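Local coordinates for arabinan endo-1,5-alpha-l-arabinosidase A (Cellvibrio cellulosa, PDB 1GYH), which cleaves the alpha-1,5-arabinofuranosyl bonds of linear arabinan in plant cell wall breakdown, releasing arabinotriose almost exclusively, at residues A47-W52 with P58-H63; L75-Y80 with D158-P163; L211-G216 with H277-A282. All blocks are in the same frame, centred on the assembly; numbering follows the deposited sequence.

From the N terminus, contact 1 comes first: it closes a short loop around helix 53-56, on the way from the first propeller sheet (strand 38-44) to the second (strand 63-72). Contact 2 then spans 77 residues, joining strand 75-82 of the second sheet to a loop between strands 151-155 and 169-173 of the third. Contact 3 follows, closing 60 residues between a loop of the fourth sheet and strand 271-280 of the fifth. The three run in series, none nested or crossed. Contacts 1 and 2 touch where Pro50 and Trp52 pack on Tyr80, whereas contact 3 lies across the chain's centre from contact 2.

Contact 1: residues A47-W52 with P58-H63; sequences ATEPTW and PSFDGH
Glu49 lays its side chain along the rim of the Phe60 ring, the two side chains running antiparallel past one another. OE1 of Glu49 approaches CE2 of Phe60 to 3.6 Å, and CB of Glu49 lies 3.7 Å from the same CE2. OE1 and CD lie close to the ring plane beside CD2 and CE2, so the acid meets the weakly positive C-H edge; the carboxylate plane is turned 81° to the ring. A chi1 of -176°, which sets CG opposite the backbone N, brings this edge of Phe60 to Glu49, while Gly62 N sits over one face of the ring.

Two waters bridge the segments. One donates to Glu49 OE1 and Phe60 O, each 3.0 Å from the water oxygen; the other links two carbonyls, Thr48 O and Gly62 O. OE2 of Glu49 forms a salt bridge to Lys54, which should help fix the carboxylate. Beyond Phe60, Asp61 OD1 accepts from His63 N at 3.1 Å in an Asx turn, within the Asp61-Gly62-His63 run that probably binds substrate.

The pair thus brackets helix 53-56, with Trp52 NE1 bonded to Asp111 of strand 110-118, and Gly62 paired through its backbone with Gly27 just before strand 63-72 begins.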
# COMPACT_ATOMS: atom_id res chain seq x y z
N ALA A 47 6.25 14.85 13.27
CA ALA A 47 6.03 15.11 14.70
C ALA A 47 4.61 15.63 14.95
O ALA A 47 3.98 15.30 15.96
CB ALA A 47 7.03 16.08 15.20
N THR A 48 4.10 16.43 14.01
CA THR A 48 2.70 16.84 14.06
C THR A 48 1.99 16.39 12.77
O THR A 48 1.50 15.27 12.70
CB THR A 48 2.58 18.38 14.33
OG1 THR A 48 3.33 19.14 13.37
CG2 THR A 48 3.21 18.76 15.64
N GLU A 49 2.02 17.24 11.74
CA GLU A 49 1.36 16.94 10.47
C GLU A 49 1.91 17.77 9.33
O GLU A 49 2.54 18.82 9.56
CB GLU A 49 -0.16 17.17 10.58
CG GLU A 49 -0.59 18.56 10.90
CD GLU A 49 -2.06 18.65 11.29
OE1 GLU A 49 -2.52 17.88 12.20
OE2 GLU A 49 -2.77 19.51 10.71
N PRO A 50 1.67 17.32 8.10
CA PRO A 50 2.09 18.12 6.96
C PRO A 50 1.43 19.52 7.02
O PRO A 50 0.26 19.63 7.41
CB PRO A 50 1.60 17.31 5.75
CG PRO A 50 1.39 15.92 6.26
CD PRO A 50 0.99 16.07 7.68
N THR A 51 2.18 20.56 6.67
CA THR A 51 1.71 21.94 6.78
C THR A 51 0.48 22.20 5.93
O THR A 51 -0.32 23.08 6.26
CB THR A 51 2.80 22.95 6.40
OG1 THR A 51 3.23 22.72 5.06
CG2 THR A 51 4.04 22.82 7.31
N TRP A 52 0.33 21.43 4.85
CA TRP A 52 -0.72 21.59 3.87
C TRP A 52 -1.94 20.69 4.09
O TRP A 52 -2.93 20.78 3.34
CB TRP A 52 -0.13 21.33 2.45
CG TRP A 52 0.57 19.98 2.30
CD1 TRP A 52 1.91 19.74 2.45
CD2 TRP A 52 -0.03 18.71 2.00
NE1 TRP A 52 2.17 18.41 2.28
CE2 TRP A 52 1.00 17.75 1.99
CE3 TRP A 52 -1.34 18.29 1.76
CZ2 TRP A 52 0.77 16.40 1.73
CZ3 TRP A 52 -1.58 16.94 1.49
CH2 TRP A 52 -0.52 16.01 1.46
N PRO A 58 -10.10 19.63 5.59
CA PRO A 58 -10.33 20.55 6.73
C PRO A 58 -10.52 19.85 8.09
O PRO A 58 -10.04 20.38 9.09
CB PRO A 58 -11.61 21.34 6.31
CG PRO A 58 -11.70 21.22 4.83
CD PRO A 58 -10.99 19.90 4.45
N SER A 59 -11.18 18.69 8.12
CA SER A 59 -11.35 17.89 9.35
C SER A 59 -10.23 16.88 9.65
O SER A 59 -10.39 15.99 10.48
CB SER A 59 -12.66 17.12 9.27
OG SER A 59 -12.55 16.07 8.32
N PHE A 60 -9.11 17.01 8.97
CA PHE A 60 -7.95 16.14 9.19
C PHE A 60 -7.68 15.94 10.68
O PHE A 60 -7.56 16.93 11.40
CB PHE A 60 -6.72 16.82 8.60
CG PHE A 60 -5.48 15.98 8.68
CD1 PHE A 60 -5.42 14.76 8.00
CD2 PHE A 60 -4.40 16.39 9.41
CE1 PHE A 60 -4.27 13.96 8.07
CE2 PHE A 60 -3.26 15.59 9.47
CZ PHE A 60 -3.22 14.37 8.77
N ASP A 61 -7.57 14.68 11.12
CA ASP A 61 -7.32 14.31 12.55
C ASP A 61 -5.89 13.94 12.93
O ASP A 61 -5.67 13.43 14.02
CB ASP A 61 -8.25 13.17 13.01
CG ASP A 61 -8.08 11.87 12.25
OD1 ASP A 61 -7.14 11.69 11.43
OD2 ASP A 61 -8.86 10.91 12.42
N GLY A 62 -4.93 14.20 12.06
CA GLY A 62 -3.55 13.82 12.33
C GLY A 62 -3.08 12.44 11.84
O GLY A 62 -1.89 12.21 11.82
N HIS A 63 -4.00 11.56 11.46
CA HIS A 63 -3.68 10.21 10.97
C HIS A 63 -3.40 10.22 9.47
O HIS A 63 -4.28 10.51 8.65
CB HIS A 63 -4.81 9.21 11.26
CG HIS A 63 -4.99 8.95 12.72
ND1 HIS A 63 -4.65 7.76 13.33
CD2 HIS A 63 -5.45 9.76 13.70
CE1 HIS A 63 -4.90 7.85 14.63
NE2 HIS A 63 -5.36 9.06 14.88
O HOH W 1 0.20 13.77 10.80
O HOH W 2 -5.31 17.85 13.22

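Contact 2: residues L75-Y80 with D158-P163; sequences LFYLYY and DDLTRP
Strand 75-80 and the loop 158-163 approach no closer than 8.4 Å between CA atoms, those of Tyr77 and Leu160, so no backbone bond joins them and tyrosine side chains span the gap. Tyr77, two residues before Tyr79 on the strand, points at the loop, and the end of Tyr79 also comes up to it; the leucine side chain lies roughly perpendicular to both.

The methyl CD1 of Leu160 rests squarely over the Tyr77 ring, 4.2 Å from its centroid and only 8° off the normal, a clear CH-pi contact. Tyr77 offers this face with CG anti to the carbonyl carbon (chi1 -70°). CE2 of the Tyr77 ring also comes within 3.4 Å of Asp159 O, approaching obliquely. A water lying in the ring plane contacts Tyr77 OH and donates to that same carbonyl, Asp159 O, over 2.6 Å.

Tyr79 makes the direct bond. Its OH donates to Leu160 O over 2.8 Å, in the carbonyl plane and on a lone pair, at a C=O...O angle of 137°. The hydroxyl OH of Tyr79 also lies 3.3 Å from Leu160 CB, a tight fit against the residue whose carbonyl it holds.

Leu160 has a left-handed backbone conformation, and the turn around it is held by Asn157, whose OD1 accepts from the backbone N of both Thr161 and Arg162. Arg162 NH1 donates to Thr161 O and also to Lys112 O of strand 110-118. Leu160 also touches Val140 and His72, and Met142 packs on Tyr79.

Leu160 O thus accepts directly from Tyr79 OH, while Asp159 O accepts from a water that also contacts Tyr77 OH. The interface between the second and third propeller sheets therefore combines a leucine methyl over a tyrosine face with a directional hydrogen bond to the loop backbone.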
# COMPACT_ATOMS: atom_id res chain seq x y z
N LEU A 75 18.83 7.67 -0.98
CA LEU A 75 17.80 8.24 -0.10
C LEU A 75 16.59 7.35 0.15
O LEU A 75 16.33 6.37 -0.59
CB LEU A 75 17.31 9.56 -0.70
CG LEU A 75 18.34 10.64 -0.95
CD1 LEU A 75 17.63 11.85 -1.55
CD2 LEU A 75 19.08 11.02 0.32
N PHE A 76 15.81 7.72 1.17
CA PHE A 76 14.57 7.01 1.53
C PHE A 76 13.37 7.94 1.23
O PHE A 76 13.30 9.04 1.79
CB PHE A 76 14.60 6.60 3.02
CG PHE A 76 15.65 5.59 3.35
CD1 PHE A 76 16.96 5.98 3.57
CD2 PHE A 76 15.34 4.25 3.38
CE1 PHE A 76 17.96 5.03 3.88
CE2 PHE A 76 16.33 3.30 3.68
CZ PHE A 76 17.64 3.69 3.90
N TYR A 77 12.49 7.51 0.34
CA TYR A 77 11.29 8.23 -0.07
C TYR A 77 10.07 7.56 0.59
O TYR A 77 9.79 6.38 0.35
CB TYR A 77 11.13 8.23 -1.58
CG TYR A 77 12.12 9.06 -2.34
CD1 TYR A 77 13.45 8.65 -2.47
CD2 TYR A 77 11.76 10.24 -2.94
CE1 TYR A 77 14.35 9.39 -3.16
CE2 TYR A 77 12.69 10.98 -3.63
CZ TYR A 77 13.97 10.55 -3.73
OH TYR A 77 14.89 11.28 -4.41
N LEU A 78 9.35 8.32 1.42
CA LEU A 78 8.19 7.84 2.13
C LEU A 78 6.98 8.62 1.60
O LEU A 78 6.81 9.79 1.90
CB LEU A 78 8.37 8.07 3.63
CG LEU A 78 7.15 7.78 4.52
CD1 LEU A 78 6.76 6.29 4.34
CD2 LEU A 78 7.36 8.10 6.00
N TYR A 79 6.17 7.94 0.80
CA TYR A 79 4.90 8.45 0.28
C TYR A 79 3.80 8.20 1.31
O TYR A 79 3.86 7.23 2.04
CB TYR A 79 4.56 7.81 -1.06
CG TYR A 79 5.64 8.09 -2.08
CD1 TYR A 79 6.82 7.32 -2.13
CD2 TYR A 79 5.52 9.17 -2.96
CE1 TYR A 79 7.82 7.61 -3.05
CE2 TYR A 79 6.53 9.48 -3.86
CZ TYR A 79 7.65 8.69 -3.93
OH TYR A 79 8.63 9.02 -4.81
N TYR A 80 2.80 9.09 1.38
CA TYR A 80 1.79 9.05 2.43
C TYR A 80 0.54 9.76 1.90
O TYR A 80 0.63 10.56 0.96
CB TYR A 80 2.31 9.73 3.74
CG TYR A 80 2.68 11.20 3.58
CD1 TYR A 80 1.69 12.19 3.66
CD2 TYR A 80 3.99 11.60 3.25
CE1 TYR A 80 1.98 13.52 3.47
CE2 TYR A 80 4.31 12.94 3.03
CZ TYR A 80 3.29 13.92 3.15
OH TYR A 80 3.53 15.26 2.96
N ASP A 158 11.94 13.19 -12.59
CA ASP A 158 13.30 12.78 -12.26
C ASP A 158 13.62 12.78 -10.77
O ASP A 158 14.41 11.91 -10.34
CB ASP A 158 14.33 13.65 -13.00
CG ASP A 158 14.50 13.27 -14.48
OD1 ASP A 158 13.84 12.33 -15.00
OD2 ASP A 158 15.30 13.87 -15.20
N ASP A 159 13.01 13.68 -9.96
CA ASP A 159 13.25 13.65 -8.49
C ASP A 159 12.25 12.83 -7.70
O ASP A 159 12.33 12.84 -6.47
CB ASP A 159 13.33 15.01 -7.73
CG ASP A 159 13.80 16.16 -8.59
OD1 ASP A 159 15.02 16.13 -8.82
OD2 ASP A 159 13.14 17.13 -9.07
N LEU A 160 11.33 12.19 -8.40
CA LEU A 160 10.26 11.37 -7.80
C LEU A 160 9.28 12.14 -6.88
O LEU A 160 8.62 11.54 -6.00
CB LEU A 160 10.82 10.16 -7.05
CG LEU A 160 11.93 9.36 -7.73
CD1 LEU A 160 12.31 8.18 -6.87
CD2 LEU A 160 11.56 8.89 -9.08
N THR A 161 9.12 13.44 -7.11
CA THR A 161 8.20 14.24 -6.27
C THR A 161 6.92 14.73 -6.95
O THR A 161 6.02 15.20 -6.26
CB THR A 161 8.93 15.46 -5.66
OG1 THR A 161 9.36 16.34 -6.70
CG2 THR A 161 10.22 15.03 -4.92
N ARG A 162 6.85 14.65 -8.28
CA ARG A 162 5.68 15.06 -9.03
C ARG A 162 5.53 14.22 -10.31
O ARG A 162 6.50 13.59 -10.75
CB ARG A 162 5.78 16.56 -9.44
CG ARG A 162 4.97 17.55 -8.46
CD ARG A 162 5.88 18.27 -7.66
NE ARG A 162 5.45 19.23 -6.64
CZ ARG A 162 5.56 19.04 -5.33
NH1 ARG A 162 5.88 17.83 -4.84
NH2 ARG A 162 5.31 20.05 -4.47
N PRO A 163 4.35 14.26 -10.94
CA PRO A 163 4.19 13.61 -12.27
C PRO A 163 5.20 14.16 -13.28
O PRO A 163 5.46 15.38 -13.27
CB PRO A 163 2.76 13.98 -12.68
CG PRO A 163 2.04 14.27 -11.33
CD PRO A 163 3.10 14.90 -10.48
O HOH W 3 14.49 13.64 -5.18

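Contact 3: residues L211-G216 with H277-A282; sequences LCCRKG and HAYEAA
Tyr279 sets its hydroxyl against the paired cysteines Cys212 and Cys213, so that a strand of the fifth sheet of this five-bladed beta-propeller meets a loop of the fourth. The two cysteines are adjacent in sequence and bonded to one another, a vicinal disulfide, which closes a tight eight-membered ring.

Along strand 277-280, His277 comes first. Its ring stacks on that of His8, its ND1 is hydrogen-bonded to the backbone N of Asp9, the probable proton acceptor, and its side chain touches His262, which probably takes part in calcium binding. NE2 of His277 reaches along the strand to Tyr279 OH, a weak bond of 3.1 Å with an N-H...O angle of 132°. The edge of the imidazole faces Tyr279 CE2 in its own plane.

Tyr279 carries the contact. A chi1 of -55°, which leaves CG beside the backbone N, carries the ring up to the loop, and OH of Tyr279 reaches the Cys212-Cys213 peptide, 3.3 Å from Cys213 N. His8 NE2 hydrogen-bonds the same hydroxyl, so histidines on the active-site side help to position it. The side chain of Tyr279 is about 4 Å from that of Gln287, a likely substrate-binding residue, and the side chain of Cys212 about 4 Å from that of Glu192, the probable proton donor. The disulfide and the tyrosine thus sit together beside the probable substrate-binding cleft.

Next in the strand, Glu280 forms a salt bridge to Lys288 of strand 286-296. On the cysteine side Tyr279 OH lies 3.4 Å from Cys212 CB. Tyr279 OH is 3.8 Å from Cys213 SG, which is bonded to Cys212 SG at 2.1 Å.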
# COMPACT_ATOMS: atom_id res chain seq x y z
N LEU A 211 -14.68 -4.88 1.66
CA LEU A 211 -14.72 -3.87 2.72
C LEU A 211 -13.85 -4.20 3.93
O LEU A 211 -14.04 -5.21 4.61
CB LEU A 211 -16.15 -3.65 3.20
CG LEU A 211 -17.17 -3.19 2.15
CD1 LEU A 211 -18.55 -2.96 2.80
CD2 LEU A 211 -16.71 -1.95 1.43
N CYS A 212 -12.91 -3.30 4.20
CA CYS A 212 -12.11 -3.30 5.43
C CYS A 212 -12.84 -2.65 6.62
O CYS A 212 -13.95 -2.07 6.49
CB CYS A 212 -10.82 -2.52 5.20
SG CYS A 212 -10.97 -0.69 5.38
N CYS A 213 -12.24 -2.82 7.79
CA CYS A 213 -12.53 -1.96 8.94
C CYS A 213 -13.96 -2.15 9.50
O CYS A 213 -14.50 -1.20 10.07
CB CYS A 213 -12.33 -0.48 8.53
SG CYS A 213 -10.99 0.02 7.37
N ARG A 214 -14.59 -3.31 9.33
CA ARG A 214 -15.94 -3.53 9.89
C ARG A 214 -16.22 -4.82 10.67
O ARG A 214 -17.33 -5.42 10.58
CB ARG A 214 -17.07 -3.23 8.91
CG ARG A 214 -17.07 -3.91 7.64
CD ARG A 214 -17.13 -2.90 6.53
NE ARG A 214 -18.44 -2.24 6.34
CZ ARG A 214 -18.62 -0.97 5.92
NH1 ARG A 214 -17.58 -0.17 5.67
NH2 ARG A 214 -19.85 -0.50 5.74
N LYS A 215 -15.26 -5.17 11.51
CA LYS A 215 -15.46 -6.21 12.50
C LYS A 215 -15.90 -7.52 11.84
O LYS A 215 -15.30 -7.95 10.83
CB LYS A 215 -16.46 -5.73 13.57
CG LYS A 215 -16.25 -4.27 14.00
CD LYS A 215 -14.88 -3.98 14.55
CE LYS A 215 -14.85 -3.89 16.04
NZ LYS A 215 -13.84 -2.83 16.43
N GLY A 216 -16.96 -8.12 12.38
CA GLY A 216 -17.47 -9.40 11.94
C GLY A 216 -17.98 -9.41 10.51
O GLY A 216 -18.19 -10.48 9.96
N HIS A 277 -2.08 -6.69 6.68
CA HIS A 277 -2.76 -6.71 7.97
C HIS A 277 -3.96 -7.62 7.93
O HIS A 277 -4.56 -7.83 6.87
CB HIS A 277 -3.12 -5.31 8.49
CG HIS A 277 -4.24 -4.64 7.75
ND1 HIS A 277 -4.04 -3.56 6.91
CD2 HIS A 277 -5.58 -4.87 7.76
CE1 HIS A 277 -5.20 -3.15 6.43
NE2 HIS A 277 -6.15 -3.94 6.91
N ALA A 278 -4.31 -8.15 9.09
CA ALA A 278 -5.42 -9.07 9.23
C ALA A 278 -6.12 -8.85 10.57
O ALA A 278 -5.47 -8.74 11.60
CB ALA A 278 -4.92 -10.54 9.09
N TYR A 279 -7.47 -8.85 10.54
CA TYR A 279 -8.25 -8.53 11.75
C TYR A 279 -8.53 -9.76 12.63
O TYR A 279 -9.23 -10.68 12.21
CB TYR A 279 -9.58 -7.83 11.33
CG TYR A 279 -9.42 -6.59 10.43
CD1 TYR A 279 -9.01 -5.33 10.95
CD2 TYR A 279 -9.67 -6.64 9.07
CE1 TYR A 279 -8.84 -4.21 10.12
CE2 TYR A 279 -9.51 -5.50 8.24
CZ TYR A 279 -9.11 -4.27 8.76
OH TYR A 279 -8.95 -3.12 7.92
N GLU A 280 -8.03 -9.75 13.85
CA GLU A 280 -8.05 -10.92 14.71
C GLU A 280 -9.35 -11.00 15.47
O GLU A 280 -9.55 -10.23 16.43
CB GLU A 280 -6.90 -10.88 15.73
CG GLU A 280 -6.68 -12.21 16.45
CD GLU A 280 -5.42 -12.24 17.32
OE1 GLU A 280 -4.72 -11.23 17.49
OE2 GLU A 280 -5.15 -13.33 17.87
N ALA A 281 -10.18 -11.98 15.12
CA ALA A 281 -11.48 -12.11 15.73
C ALA A 281 -11.43 -12.32 17.24
O ALA A 281 -12.30 -11.83 17.94
CB ALA A 281 -12.29 -13.22 15.08
N ALA A 282 -10.43 -13.03 17.75
CA ALA A 282 -10.32 -13.29 19.18
C ALA A 282 -9.82 -12.08 20.01
O ALA A 282 -9.78 -12.16 21.23
CB ALA A 282 -9.40 -14.51 19.43